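Local structure of beta-galactosidase (Bacillus circulans, 4MAD) at residues E399-G404 / E447-L452; Q409-Q414 / V478-Q483; Q421-G426 / N511-H516; P377-A382 / D487-P492. The protein probably hydrolyses terminal non-reducing beta-D-galactose residues from beta-D-galactosides, as a member of glycoside hydrolase family 35. All blocks are in the same frame, centred on the assembly; numbering follows the deposited sequence.

Contact 1: residues E399-G404 / E447-L452; sequences ETTIKG and EEESKL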
loop_
_atom_site.group_PDB
_atom_site.type_symbol
_atom_site.label_atom_id
_atom_site.label_comp_id
_atom_site.label_asym_id
_atom_site.label_seq_id
_atom_site.Cartn_x
_atom_site.Cartn_y
_atom_site.Cartn_z
ATOM N N GLU A 399 0.032 27.564 -7.562
ATOM C CA GLU A 399 -0.348 28.636 -8.441
ATOM C C GLU A 399 0.368 29.954 -8.049
ATOM O O GLU A 399 0.432 30.284 -6.907
ATOM C CB GLU A 399 -1.852 28.777 -8.341
ATOM C CG GLU A 399 -2.533 29.910 -8.944
ATOM C CD GLU A 399 -4.072 29.717 -8.898
ATOM O OE1 GLU A 399 -4.745 30.384 -8.124
ATOM O OE2 GLU A 399 -4.581 28.834 -9.577
ATOM N N THR A 400 0.908 30.655 -9.027
ATOM C CA THR A 400 1.573 31.922 -8.786
ATOM C C THR A 400 1.483 32.772 -10.020
ATOM O O THR A 400 1.332 32.262 -11.094
ATOM C CB THR A 400 3.041 31.769 -8.397
ATOM O OG1 THR A 400 3.555 32.983 -7.836
ATOM C CG2 THR A 400 3.837 31.400 -9.575
ATOM N N THR A 401 1.615 34.078 -9.827
ATOM C CA THR A 401 1.624 35.008 -10.916
ATOM C C THR A 401 3.011 35.572 -11.185
ATOM O O THR A 401 3.634 36.079 -10.342
ATOM C CB THR A 401 0.653 36.186 -10.702
ATOM O OG1 THR A 401 -0.642 35.716 -10.326
ATOM C CG2 THR A 401 0.530 36.984 -11.960
ATOM N N ILE A 402 3.457 35.462 -12.393
ATOM C CA ILE A 402 4.714 36.019 -12.805
ATOM C C ILE A 402 4.469 37.400 -13.423
ATOM O O ILE A 402 3.692 37.557 -14.271
ATOM C CB ILE A 402 5.383 35.152 -13.833
ATOM C CG1 ILE A 402 5.648 33.755 -13.282
ATOM C CG2 ILE A 402 6.654 35.723 -14.244
ATOM C CD1 ILE A 402 5.550 32.706 -14.291
ATOM N N LYS A 403 5.181 38.399 -12.964
ATOM C CA LYS A 403 4.986 39.714 -13.491
ATOM C C LYS A 403 6.112 40.156 -14.398
ATOM O O LYS A 403 7.208 40.245 -13.993
ATOM C CB LYS A 403 4.841 40.678 -12.374
ATOM C CG LYS A 403 3.943 40.129 -11.394
ATOM C CD LYS A 403 2.947 41.040 -10.950
ATOM C CE LYS A 403 2.082 40.304 -10.014
ATOM N NZ LYS A 403 1.129 41.229 -9.489
ATOM N N GLY A 404 5.771 40.501 -15.614
ATOM C CA GLY A 404 6.713 40.891 -16.608
ATOM C C GLY A 404 6.827 39.872 -17.683
ATOM O O GLY A 404 6.602 38.727 -17.460
ATOM N N GLU A 447 3.247 37.652 -22.227
ATOM C CA GLU A 447 2.303 38.606 -21.709
ATOM C C GLU A 447 2.856 39.422 -20.573
ATOM O O GLU A 447 3.847 39.083 -20.044
ATOM C CB GLU A 447 0.963 37.948 -21.365
ATOM C CG GLU A 447 0.275 37.251 -22.563
ATOM C CD GLU A 447 -0.649 38.152 -23.432
ATOM O OE1 GLU A 447 -1.376 38.996 -22.915
ATOM O OE2 GLU A 447 -0.669 37.968 -24.653
ATOM N N GLU A 448 2.184 40.500 -20.198
ATOM C CA GLU A 448 2.592 41.313 -19.066
ATOM C C GLU A 448 2.558 40.565 -17.755
ATOM O O GLU A 448 3.317 40.827 -16.890
ATOM C CB GLU A 448 1.689 42.527 -18.923
ATOM C CG GLU A 448 1.883 43.562 -19.972
ATOM C CD GLU A 448 3.320 43.941 -20.124
ATOM O OE1 GLU A 448 3.883 44.558 -19.199
ATOM O OE2 GLU A 448 3.913 43.613 -21.155
ATOM N N GLU A 449 1.569 39.703 -17.585
ATOM C CA GLU A 449 1.504 38.810 -16.442
ATOM C C GLU A 449 1.236 37.385 -16.928
ATOM O O GLU A 449 0.595 37.196 -17.928
ATOM C CB GLU A 449 0.433 39.233 -15.469
ATOM C CG GLU A 449 0.615 40.603 -15.016
ATOM C CD GLU A 449 -0.141 40.993 -13.765
ATOM O OE1 GLU A 449 -0.915 40.230 -13.228
ATOM O OE2 GLU A 449 0.063 42.090 -13.309
ATOM N N SER A 450 1.747 36.402 -16.203
ATOM C CA SER A 450 1.469 35.024 -16.515
ATOM C C SER A 450 1.038 34.222 -15.291
ATOM O O SER A 450 1.769 34.168 -14.361
ATOM C CB SER A 450 2.719 34.448 -17.093
ATOM O OG SER A 450 2.996 35.004 -18.327
ATOM N N LYS A 451 -0.122 33.611 -15.327
ATOM C CA LYS A 451 -0.567 32.776 -14.245
ATOM C C LYS A 451 -0.055 31.344 -14.468
ATOM O O LYS A 451 -0.435 30.681 -15.400
ATOM C CB LYS A 451 -2.083 32.811 -14.137
ATOM C CG LYS A 451 -2.649 32.014 -13.023
ATOM C CD LYS A 451 -4.131 31.816 -13.195
ATOM C CE LYS A 451 -4.806 31.468 -11.923
ATOM N NZ LYS A 451 -6.266 31.495 -11.981
ATOM N N LEU A 452 0.816 30.929 -13.565
ATOM C CA LEU A 452 1.433 29.626 -13.612
ATOM C C LEU A 452 0.697 28.710 -12.641
ATOM O O LEU A 452 0.455 29.076 -11.538
ATOM C CB LEU A 452 2.895 29.746 -13.250
ATOM C CG LEU A 452 3.632 28.439 -13.074
ATOM C CD1 LEU A 452 3.694 27.709 -14.345
ATOM C CD2 LEU A 452 4.971 28.646 -12.501
HETATM O O HOH W 1 4.451 37.359 -18.049
#
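Glu-399 and Lys-451 meet on the outer face of two neighbouring antiparallel strands, and the glutamate can be followed atom by atom. Its CB lies 4.0 Å from Leu-452 O. CG keeps near that same oxygen and begins to approach Lys-451 CE, and CD comes to 3.6 Å from Lys-451 CE. With CG anti to the backbone N (chi1 170°) and the rest extended, the carboxylate lands beside the end of the equally extended lysine. There OE2 touches Lys-451 CE, but its salt bridge to Lys-451 NZ is long at 4.0 Å. Both carboxylate oxygens have further partners, OE2 in Gln-453 NE2 and OE1 in Tyr-491 OH. An alanine here would probably leave the Lys-451 ammonium without its counter-charge and Gln-453 NE2 and Tyr-491 OH without this partner. The strands are 395-403 and 449-457, inner members of the six-stranded antiparallel sheet of the first all-beta domain. Thr-400 pairs with Leu-452 and Ile-402 with Ser-450 through backbone bonds; Ile-402 N to Ser-450 O, at 2.9 Å, is almost straight (175°). These four residues face inward, where Ile-402 CD1 rests 4.1 Å from Leu-452 CB and both side chains touch Leu-485. On the exposed face Lys-403 and Glu-449 lie side by side, NZ and OE2 4.1 Å apart, opposite charges beyond salt-bridge range. Beyond the strand ends Gly-404 N donates to Glu-448 O, and a water gives hydrogens to Gly-404 O and Glu-447 O while accepting one from Ser-450 OG.

Contact 2: residues Q409-Q414 / V478-Q483; sequences QALTVQ and VRLGNQ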
loop_
_atom_site.group_PDB
_atom_site.type_symbol
_atom_site.label_atom_id
_atom_site.label_comp_id
_atom_site.label_asym_id
_atom_site.label_seq_id
_atom_site.Cartn_x
_atom_site.Cartn_y
_atom_site.Cartn_z
ATOM N N GLN A 409 11.848 31.014 -21.463
ATOM C CA GLN A 409 12.526 30.598 -20.253
ATOM C C GLN A 409 12.473 29.095 -20.045
ATOM O O GLN A 409 11.574 28.478 -20.459
ATOM C CB GLN A 409 11.886 31.237 -19.044
ATOM C CG GLN A 409 11.940 32.715 -19.047
ATOM C CD GLN A 409 13.325 33.230 -18.778
ATOM O OE1 GLN A 409 14.036 32.646 -18.053
ATOM N NE2 GLN A 409 13.679 34.334 -19.367
ATOM N N ALA A 410 13.451 28.564 -19.357
ATOM C CA ALA A 410 13.406 27.216 -18.913
ATOM C C ALA A 410 12.803 27.204 -17.537
ATOM O O ALA A 410 13.303 27.831 -16.649
ATOM C CB ALA A 410 14.732 26.642 -18.859
ATOM N N LEU A 411 11.713 26.485 -17.407
ATOM C CA LEU A 411 11.068 26.331 -16.131
ATOM C C LEU A 411 11.583 25.077 -15.483
ATOM O O LEU A 411 11.555 24.056 -16.070
ATOM C CB LEU A 411 9.584 26.172 -16.301
ATOM C CG LEU A 411 8.785 26.241 -15.012
ATOM C CD1 LEU A 411 7.658 27.126 -15.213
ATOM C CD2 LEU A 411 8.282 24.946 -14.650
ATOM N N THR A 412 12.074 25.170 -14.281
ATOM C CA THR A 412 12.516 23.990 -13.579
ATOM C C THR A 412 11.755 23.836 -12.282
ATOM O O THR A 412 11.606 24.771 -11.556
ATOM C CB THR A 412 14.022 24.040 -13.280
ATOM O OG1 THR A 412 14.739 24.156 -14.503
ATOM C CG2 THR A 412 14.462 22.799 -12.532
ATOM N N VAL A 413 11.283 22.633 -12.056
ATOM C CA VAL A 413 10.672 22.301 -10.800
ATOM C C VAL A 413 11.665 21.521 -9.951
ATOM O O VAL A 413 12.080 20.471 -10.319
ATOM C CB VAL A 413 9.422 21.453 -10.955
ATOM C CG1 VAL A 413 8.806 21.238 -9.666
ATOM C CG2 VAL A 413 8.449 22.078 -11.855
ATOM N N GLN A 414 11.988 22.094 -8.814
ATOM C CA GLN A 414 13.012 21.602 -7.953
ATOM C C GLN A 414 12.492 21.210 -6.584
ATOM O O GLN A 414 12.370 22.050 -5.750
ATOM C CB GLN A 414 14.064 22.716 -7.762
ATOM C CG GLN A 414 15.238 22.401 -6.932
ATOM C CD GLN A 414 16.273 23.537 -6.927
ATOM O OE1 GLN A 414 16.467 24.145 -7.898
ATOM N NE2 GLN A 414 16.914 23.753 -5.838
ATOM N N VAL A 478 10.283 26.451 -7.577
ATOM C CA VAL A 478 10.084 26.491 -9.012
ATOM C C VAL A 478 10.814 27.694 -9.584
ATOM O O VAL A 478 10.730 28.730 -9.052
ATOM C CB VAL A 478 8.623 26.599 -9.353
ATOM C CG1 VAL A 478 8.417 26.579 -10.796
ATOM C CG2 VAL A 478 7.831 25.525 -8.675
ATOM N N ARG A 479 11.551 27.519 -10.649
ATOM C CA ARG A 479 12.320 28.633 -11.161
ATOM C C ARG A 479 12.294 28.769 -12.661
ATOM O O ARG A 479 12.124 27.818 -13.345
ATOM C CB ARG A 479 13.752 28.597 -10.670
ATOM C CG ARG A 479 14.505 27.413 -11.019
ATOM C CD ARG A 479 15.791 27.304 -10.211
ATOM N NE ARG A 479 16.342 25.970 -10.125
ATOM C CZ ARG A 479 17.144 25.407 -11.011
ATOM N NH1 ARG A 479 17.510 26.024 -12.106
ATOM N NH2 ARG A 479 17.588 24.205 -10.813
ATOM N N LEU A 480 12.486 29.996 -13.109
ATOM C CA LEU A 480 12.657 30.284 -14.498
ATOM C C LEU A 480 14.126 30.655 -14.646
ATOM O O LEU A 480 14.569 31.584 -14.060
ATOM C CB LEU A 480 11.776 31.470 -14.849
ATOM C CG LEU A 480 10.276 31.244 -14.717
ATOM C CD1 LEU A 480 9.549 32.475 -14.794
ATOM C CD2 LEU A 480 9.728 30.267 -15.700
ATOM N N GLY A 481 14.879 29.905 -15.403
ATOM C CA GLY A 481 16.308 30.033 -15.278
ATOM C C GLY A 481 16.711 29.748 -13.832
ATOM O O GLY A 481 16.435 28.718 -13.321
ATOM N N ASN A 482 17.427 30.668 -13.205
ATOM C CA ASN A 482 17.788 30.523 -11.814
ATOM C C ASN A 482 16.862 31.266 -10.898
ATOM O O ASN A 482 17.032 31.218 -9.711
ATOM C CB ASN A 482 19.203 30.977 -11.542
ATOM C CG ASN A 482 20.220 30.120 -12.213
ATOM O OD1 ASN A 482 20.143 28.931 -12.209
ATOM N ND2 ASN A 482 21.162 30.754 -12.811
ATOM N N GLN A 483 15.894 31.959 -11.472
ATOM C CA GLN A 483 15.005 32.730 -10.659
ATOM C C GLN A 483 13.816 31.939 -10.054
ATOM O O GLN A 483 12.912 31.602 -10.723
ATOM C CB GLN A 483 14.506 33.966 -11.396
ATOM C CG GLN A 483 13.692 34.893 -10.535
ATOM C CD GLN A 483 12.902 35.866 -11.367
ATOM O OE1 GLN A 483 13.472 36.686 -11.980
ATOM N NE2 GLN A 483 11.621 35.750 -11.397
HETATM O O HOH W 2 15.271 26.800 -14.918
#
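An antiparallel strand pairing, tied at the side-chain level by an arginine, joins Thr-412 to Arg-479 in the four-stranded sheet of the first all-beta domain. The two backbones exchange a pair of bonds, of which Thr-412 N to Arg-479 O is 2.8 Å. The Arg-479 side chain leaves the sheet on the same face as Thr-412. CG sits between the backbone N and the carbonyl carbon (chi1 59°), and from there the chain runs extended to NE, alongside Thr-412. Side-on, the guanidinium grips one oxygen with two nitrogens: NE reaches Gln-414 OE1 at 2.9 Å and NH2 reaches the same Gln-414 OE1 at 3.1 Å. Gln-414 OE1 lies close to the guanidinium plane, yet the amide itself is turned 79° from it; its NE2 is fixed by Glu-476. Over one guanidinium face, toward the rim, stands the methyl Thr-412 CG2. The remaining nitrogen, Arg-479 NH1, bonds to Gly-481 O at 3.1 Å, again near the plane, so three bonds hold the group's rotation. Gly-481 belongs to a type II' turn from Leu-480 to Gln-483, which closes a tight beta hairpin and gives the glycine its positive phi. Its N donates to Ala-410 O, while a water bridges Ala-410 O and Gly-481 O as donor and accepts from Thr-412 OG1. On the buried face Leu-411 carries the packing: its CD1 meets Leu-480 CD2 at 3.8 Å and its CD2 comes to 4.2 Å from Val-478 CG1.

Contact 3: residues Q421-G426 / N511-H516; sequences QVYVNG and NFPYFH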
loop_
_atom_site.group_PDB
_atom_site.type_symbol
_atom_site.label_atom_id
_atom_site.label_comp_id
_atom_site.label_asym_id
_atom_site.label_seq_id
_atom_site.Cartn_x
_atom_site.Cartn_y
_atom_site.Cartn_z
ATOM N N GLN A 421 1.627 18.544 -14.166
ATOM C CA GLN A 421 1.143 19.142 -15.368
ATOM C C GLN A 421 1.183 20.660 -15.220
ATOM O O GLN A 421 0.697 21.185 -14.287
ATOM C CB GLN A 421 -0.280 18.713 -15.614
ATOM C CG GLN A 421 -0.447 17.233 -15.876
ATOM C CD GLN A 421 -1.918 16.761 -15.745
ATOM O OE1 GLN A 421 -2.353 16.347 -14.714
ATOM N NE2 GLN A 421 -2.640 16.855 -16.812
ATOM N N VAL A 422 1.822 21.305 -16.175
ATOM C CA VAL A 422 2.088 22.692 -16.136
ATOM C C VAL A 422 1.220 23.488 -17.127
ATOM O O VAL A 422 1.089 23.138 -18.220
ATOM C CB VAL A 422 3.575 22.959 -16.442
ATOM C CG1 VAL A 422 3.914 24.370 -16.279
ATOM C CG2 VAL A 422 4.415 22.135 -15.591
ATOM N N TYR A 423 0.668 24.580 -16.630
ATOM C CA TYR A 423 -0.201 25.493 -17.329
ATOM C C TYR A 423 0.270 26.938 -17.138
ATOM O O TYR A 423 0.607 27.326 -16.049
ATOM C CB TYR A 423 -1.652 25.367 -16.843
ATOM C CG TYR A 423 -2.140 23.922 -16.874
ATOM C CD1 TYR A 423 -2.812 23.420 -17.964
ATOM C CD2 TYR A 423 -1.857 23.054 -15.848
ATOM C CE1 TYR A 423 -3.203 22.107 -18.008
ATOM C CE2 TYR A 423 -2.260 21.765 -15.873
ATOM C CZ TYR A 423 -2.924 21.285 -16.959
ATOM O OH TYR A 423 -3.294 20.000 -16.969
ATOM N N VAL A 424 0.240 27.688 -18.221
ATOM C CA VAL A 424 0.550 29.086 -18.195
ATOM C C VAL A 424 -0.639 29.823 -18.825
ATOM O O VAL A 424 -0.988 29.557 -19.917
ATOM C CB VAL A 424 1.817 29.373 -19.008
ATOM C CG1 VAL A 424 1.957 30.796 -19.219
ATOM C CG2 VAL A 424 3.028 28.819 -18.325
ATOM N N ASN A 425 -1.257 30.710 -18.073
ATOM C CA ASN A 425 -2.369 31.510 -18.548
ATOM C C ASN A 425 -3.466 30.601 -19.125
ATOM O O ASN A 425 -4.069 30.912 -20.086
ATOM C CB ASN A 425 -1.918 32.530 -19.564
ATOM C CG ASN A 425 -1.277 33.724 -18.934
ATOM O OD1 ASN A 425 -1.600 34.079 -17.856
ATOM N ND2 ASN A 425 -0.377 34.328 -19.633
ATOM N N GLY A 426 -3.664 29.483 -18.486
ATOM C CA GLY A 426 -4.751 28.622 -18.823
ATOM C C GLY A 426 -4.508 27.753 -20.032
ATOM O O GLY A 426 -5.403 27.080 -20.486
ATOM N N ASN A 511 -5.513 17.180 -22.029
ATOM C CA ASN A 511 -4.382 17.637 -21.242
ATOM C C ASN A 511 -4.714 18.484 -20.038
ATOM O O ASN A 511 -3.847 18.922 -19.349
ATOM C CB ASN A 511 -3.321 18.245 -22.122
ATOM C CG ASN A 511 -2.683 17.235 -22.979
ATOM O OD1 ASN A 511 -2.582 17.408 -24.141
ATOM N ND2 ASN A 511 -2.293 16.153 -22.411
ATOM N N PHE A 512 -5.991 18.564 -19.759
ATOM C CA PHE A 512 -6.509 19.129 -18.544
ATOM C C PHE A 512 -7.298 18.045 -17.789
ATOM O O PHE A 512 -8.015 17.302 -18.363
ATOM C CB PHE A 512 -7.464 20.260 -18.839
ATOM C CG PHE A 512 -6.826 21.502 -19.367
ATOM C CD1 PHE A 512 -6.763 22.637 -18.611
ATOM C CD2 PHE A 512 -6.337 21.555 -20.615
ATOM C CE1 PHE A 512 -6.227 23.764 -19.122
ATOM C CE2 PHE A 512 -5.828 22.687 -21.109
ATOM C CZ PHE A 512 -5.745 23.773 -20.357
ATOM N N PRO A 513 -7.144 17.983 -16.488
ATOM C CA PRO A 513 -7.876 16.968 -15.753
ATOM C C PRO A 513 -9.341 17.325 -15.667
ATOM O O PRO A 513 -9.652 18.417 -15.351
ATOM C CB PRO A 513 -7.199 16.969 -14.376
ATOM C CG PRO A 513 -5.934 17.525 -14.600
ATOM C CD PRO A 513 -6.130 18.561 -15.610
ATOM N N TYR A 514 -10.192 16.352 -15.909
ATOM C CA TYR A 514 -11.608 16.510 -15.742
ATOM C C TYR A 514 -12.205 15.361 -14.970
ATOM O O TYR A 514 -11.803 14.267 -15.138
ATOM C CB TYR A 514 -12.303 16.586 -17.073
ATOM C CG TYR A 514 -12.328 17.918 -17.707
ATOM C CD1 TYR A 514 -13.461 18.702 -17.692
ATOM C CD2 TYR A 514 -11.224 18.404 -18.345
ATOM C CE1 TYR A 514 -13.474 19.909 -18.302
ATOM C CE2 TYR A 514 -11.231 19.600 -18.935
ATOM C CZ TYR A 514 -12.341 20.351 -18.929
ATOM O OH TYR A 514 -12.314 21.567 -19.516
ATOM N N PHE A 515 -13.178 15.662 -14.138
ATOM C CA PHE A 515 -14.049 14.697 -13.557
ATOM C C PHE A 515 -15.173 14.331 -14.547
ATOM O O PHE A 515 -15.756 15.180 -15.135
ATOM C CB PHE A 515 -14.654 15.224 -12.280
ATOM C CG PHE A 515 -13.651 15.493 -11.194
ATOM C CD1 PHE A 515 -13.259 14.523 -10.339
ATOM C CD2 PHE A 515 -13.109 16.740 -11.035
ATOM C CE1 PHE A 515 -12.382 14.770 -9.372
ATOM C CE2 PHE A 515 -12.242 16.974 -10.063
ATOM C CZ PHE A 515 -11.869 15.993 -9.236
ATOM N N HIS A 516 -15.462 13.083 -14.703
ATOM C CA HIS A 516 -16.468 12.675 -15.613
ATOM C C HIS A 516 -17.474 11.905 -14.785
ATOM O O HIS A 516 -17.086 11.068 -14.050
ATOM C CB HIS A 516 -15.863 11.748 -16.596
ATOM C CG HIS A 516 -14.881 12.389 -17.501
ATOM N ND1 HIS A 516 -15.247 13.240 -18.496
ATOM C CD2 HIS A 516 -13.541 12.301 -17.564
ATOM C CE1 HIS A 516 -14.177 13.638 -19.148
ATOM N NE2 HIS A 516 -13.126 13.096 -18.590
#
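Gln-421 is the first residue to touch the other domain: its extended side chain brings OE1 to 3.8 Å from Pro-513 CG, the two side chains approaching from opposite directions. Its NE2 donates to Leu-578 O, which anchors the amide. Two residues on, Tyr-423 carries most of the contact. Its CG is anti to the carbonyl carbon (chi1 -52°), which sends the ring across toward 511-513. The hydroxyl donates to Asn-511 O at 2.7 Å, in the carbonyl plane and on a lone pair. Tyr-423 OH also lies 3.5 Å from Pro-513 CD. The phenol ring leans on Phe-512, with Tyr-423 CE1 sitting 3.6 Å above the middle of the phenyl face. Because the planes are 45° apart, the pair is oblique, with centroids 4.8 Å from each other. This is a junction between two beta domains: strand 419-424 is part of the six-stranded sheet of the first all-beta domain, whereas 511-516 leads into strand 514-522 of the galactose-binding domain. Lys-509 makes a cation-pi contact with Phe-512, and His-581 bonds to the oxygen of that residue, so the phenylalanine is held from its own side as well. Asn-425 and Gly-426 then take left-handed backbone angles and turn the chain back into strand 427-433. That turn presents Gly-426 O to the rim of the phenyl ring, in its plane and 3.3 Å from Phe-512 CZ.

Contact 4: residues P377-A382 / D487-P492; sequences PQKSEA and DWTVYP
Trp-488 O is gripped from two donors: Ser-380 N at 3.1 Å and a water at 2.9 Å. The same water gives its other hydrogen to Asp-487 OD1 and takes a weak bond from Lys-379 NZ. The lysine chain bends at its third torsion (chi3 60°), which helps bring NZ round beside the aspartate. The water thus bridges two opposite charges whose atoms, Lys-379 NZ and Asp-487 OD1, stand 4.1 Å apart, with the side chains lying side by side. Just past them Asp-487 N donates to Glu-381 O over 2.7 Å. That carbonyl oxygen also lies in the plane of the indole, at its edge, 3.5 Å from Trp-488 CD1, while the indole NE1 donates to Leu-485 O. The short strand 378-380 is here added antiparallel to 488-493 and forms one edge of the six-stranded sheet. Gln-378 and Val-490 exchange a pair of backbone bonds, and Ser-380 OG, which donates to Ala-382 O, is also bonded to Tyr-389 OH. At the far end the ring of Tyr-491 meets a proline, its CE1 3.5 Å from Pro-377 CB; Thr-489 CG2 touches that same CB. A leucine in place of Tyr-491 would probably leave Glu-399 OE1 without its hydroxyl partner and open a gap beside Pro-377, where His-372 also packs.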
loop_
_atom_site.group_PDB
_atom_site.type_symbol
_atom_site.label_atom_id
_atom_site.label_comp_id
_atom_site.label_asym_id
_atom_site.label_seq_id
_atom_site.Cartn_x
_atom_site.Cartn_y
_atom_site.Cartn_z
ATOM N N PRO A 377 -7.936 27.118 -0.344
ATOM C CA PRO A 377 -6.614 27.616 -0.688
ATOM C C PRO A 377 -5.766 27.944 0.533
ATOM O O PRO A 377 -6.286 28.369 1.502
ATOM C CB PRO A 377 -6.917 28.882 -1.468
ATOM C CG PRO A 377 -8.103 29.364 -0.897
ATOM C CD PRO A 377 -8.930 28.163 -0.586
ATOM N N GLN A 378 -4.470 27.732 0.433
ATOM C CA GLN A 378 -3.551 28.148 1.457
ATOM C C GLN A 378 -2.467 28.947 0.778
ATOM O O GLN A 378 -2.248 28.799 -0.372
ATOM C CB GLN A 378 -2.933 26.951 2.191
ATOM C CG GLN A 378 -3.870 26.176 3.156
ATOM C CD GLN A 378 -3.236 24.931 3.793
ATOM O OE1 GLN A 378 -3.734 23.865 3.643
ATOM N NE2 GLN A 378 -2.177 25.094 4.489
ATOM N N LYS A 379 -1.817 29.823 1.521
ATOM C CA LYS A 379 -0.839 30.708 0.954
ATOM C C LYS A 379 0.521 30.537 1.612
ATOM O O LYS A 379 0.600 30.355 2.748
ATOM C CB LYS A 379 -1.323 32.145 1.088
ATOM C CG LYS A 379 -2.453 32.439 0.168
ATOM C CD LYS A 379 -3.007 33.778 0.325
ATOM C CE LYS A 379 -1.994 34.875 0.084
ATOM N NZ LYS A 379 -1.969 35.419 -1.239
ATOM N N SER A 380 1.580 30.632 0.824
ATOM C CA SER A 380 2.906 30.631 1.361
ATOM C C SER A 380 3.853 31.372 0.450
ATOM O O SER A 380 3.608 31.475 -0.689
ATOM C CB SER A 380 3.356 29.184 1.557
ATOM O OG SER A 380 3.397 28.495 0.351
ATOM N N GLU A 381 4.919 31.883 1.015
ATOM C CA GLU A 381 5.877 32.654 0.270
ATOM C C GLU A 381 6.605 31.812 -0.753
ATOM O O GLU A 381 6.790 32.210 -1.843
ATOM C CB GLU A 381 6.825 33.438 1.199
ATOM C CG GLU A 381 7.627 32.579 2.113
ATOM C CD GLU A 381 7.022 32.405 3.486
ATOM O OE1 GLU A 381 5.836 32.633 3.640
ATOM O OE2 GLU A 381 7.741 32.019 4.383
ATOM N N ALA A 382 6.957 30.607 -0.345
ATOM C CA ALA A 382 7.654 29.636 -1.167
ATOM C C ALA A 382 6.829 28.366 -1.300
ATOM O O ALA A 382 6.103 28.038 -0.441
ATOM C CB ALA A 382 8.925 29.278 -0.543
ATOM N N ASP A 487 5.435 33.757 -3.649
ATOM C CA ASP A 487 4.057 34.159 -3.491
ATOM C C ASP A 487 3.083 33.171 -4.120
ATOM O O ASP A 487 2.573 33.408 -5.162
ATOM C CB ASP A 487 3.806 35.583 -3.994
ATOM C CG ASP A 487 2.509 36.150 -3.500
ATOM O OD1 ASP A 487 1.764 35.439 -2.872
ATOM O OD2 ASP A 487 2.250 37.321 -3.718
ATOM N N TRP A 488 2.937 32.031 -3.467
ATOM C CA TRP A 488 2.025 31.004 -3.890
ATOM C C TRP A 488 0.680 30.812 -3.219
ATOM O O TRP A 488 0.552 31.068 -2.082
ATOM C CB TRP A 488 2.890 29.750 -3.670
ATOM C CG TRP A 488 4.041 29.690 -4.553
ATOM C CD1 TRP A 488 5.236 30.229 -4.321
ATOM C CD2 TRP A 488 4.114 29.099 -5.844
ATOM N NE1 TRP A 488 6.068 30.016 -5.348
ATOM C CE2 TRP A 488 5.400 29.337 -6.320
ATOM C CE3 TRP A 488 3.228 28.382 -6.637
ATOM C CZ2 TRP A 488 5.822 28.871 -7.540
ATOM C CZ3 TRP A 488 3.651 27.939 -7.835
ATOM C CH2 TRP A 488 4.920 28.191 -8.285
ATOM N N THR A 489 -0.278 30.335 -3.999
ATOM C CA THR A 489 -1.557 29.886 -3.545
ATOM C C THR A 489 -1.625 28.414 -3.929
ATOM O O THR A 489 -1.289 28.083 -5.001
ATOM C CB THR A 489 -2.733 30.637 -4.203
ATOM O OG1 THR A 489 -2.622 32.046 -3.997
ATOM C CG2 THR A 489 -4.013 30.162 -3.603
ATOM N N VAL A 490 -2.038 27.550 -3.013
ATOM C CA VAL A 490 -2.044 26.124 -3.271
ATOM C C VAL A 490 -3.360 25.541 -2.833
ATOM O O VAL A 490 -3.939 26.016 -1.922
ATOM C CB VAL A 490 -0.931 25.411 -2.553
ATOM C CG1 VAL A 490 0.379 26.031 -2.857
ATOM C CG2 VAL A 490 -1.229 25.320 -1.131
ATOM N N TYR A 491 -3.776 24.530 -3.567
ATOM C CA TYR A 491 -4.994 23.848 -3.332
ATOM C C TYR A 491 -4.727 22.352 -3.162
ATOM O O TYR A 491 -4.486 21.665 -4.074
ATOM C CB TYR A 491 -5.945 24.095 -4.515
ATOM C CG TYR A 491 -6.139 25.569 -4.907
ATOM C CD1 TYR A 491 -7.165 26.304 -4.423
ATOM C CD2 TYR A 491 -5.284 26.193 -5.755
ATOM C CE1 TYR A 491 -7.308 27.652 -4.773
ATOM C CE2 TYR A 491 -5.418 27.511 -6.109
ATOM C CZ TYR A 491 -6.429 28.245 -5.618
ATOM O OH TYR A 491 -6.581 29.564 -5.963
ATOM N N PRO A 492 -4.767 21.913 -1.943
ATOM C CA PRO A 492 -4.567 20.511 -1.671
ATOM C C PRO A 492 -5.814 19.732 -2.140
ATOM O O PRO A 492 -6.882 20.098 -1.833
ATOM C CB PRO A 492 -4.419 20.484 -0.173
ATOM C CG PRO A 492 -4.010 21.847 0.192
ATOM C CD PRO A 492 -4.746 22.698 -0.718
HETATM O O HOH W 3 0.816 33.760 -1.160
#

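Contacts 1, 3 and 4 all reach the same six-stranded sheet. Contacts 1 and 4 have centres 15 Å apart and share Thr-400 OG1 to Asp-487 O, 2.9 Å; in contact 3, Asn-425 N reaches Lys-451 O of contact 1 at 2.8 Å. Contact 2 lies in the four-stranded sheet packed on the inner face: Ile-402 CD1 meets Leu-480 CD1 at 4.0 Å, and Val-478 CG2 meets Trp-488 CH2 at the same distance. Contacts 2 and 3 do not touch. All four lie away from the predicted catalytic Glu-171 and Glu-247, although His-372, packed against contact 4, belongs to a pocket holding 2-(2-methoxyethoxy)ethanol.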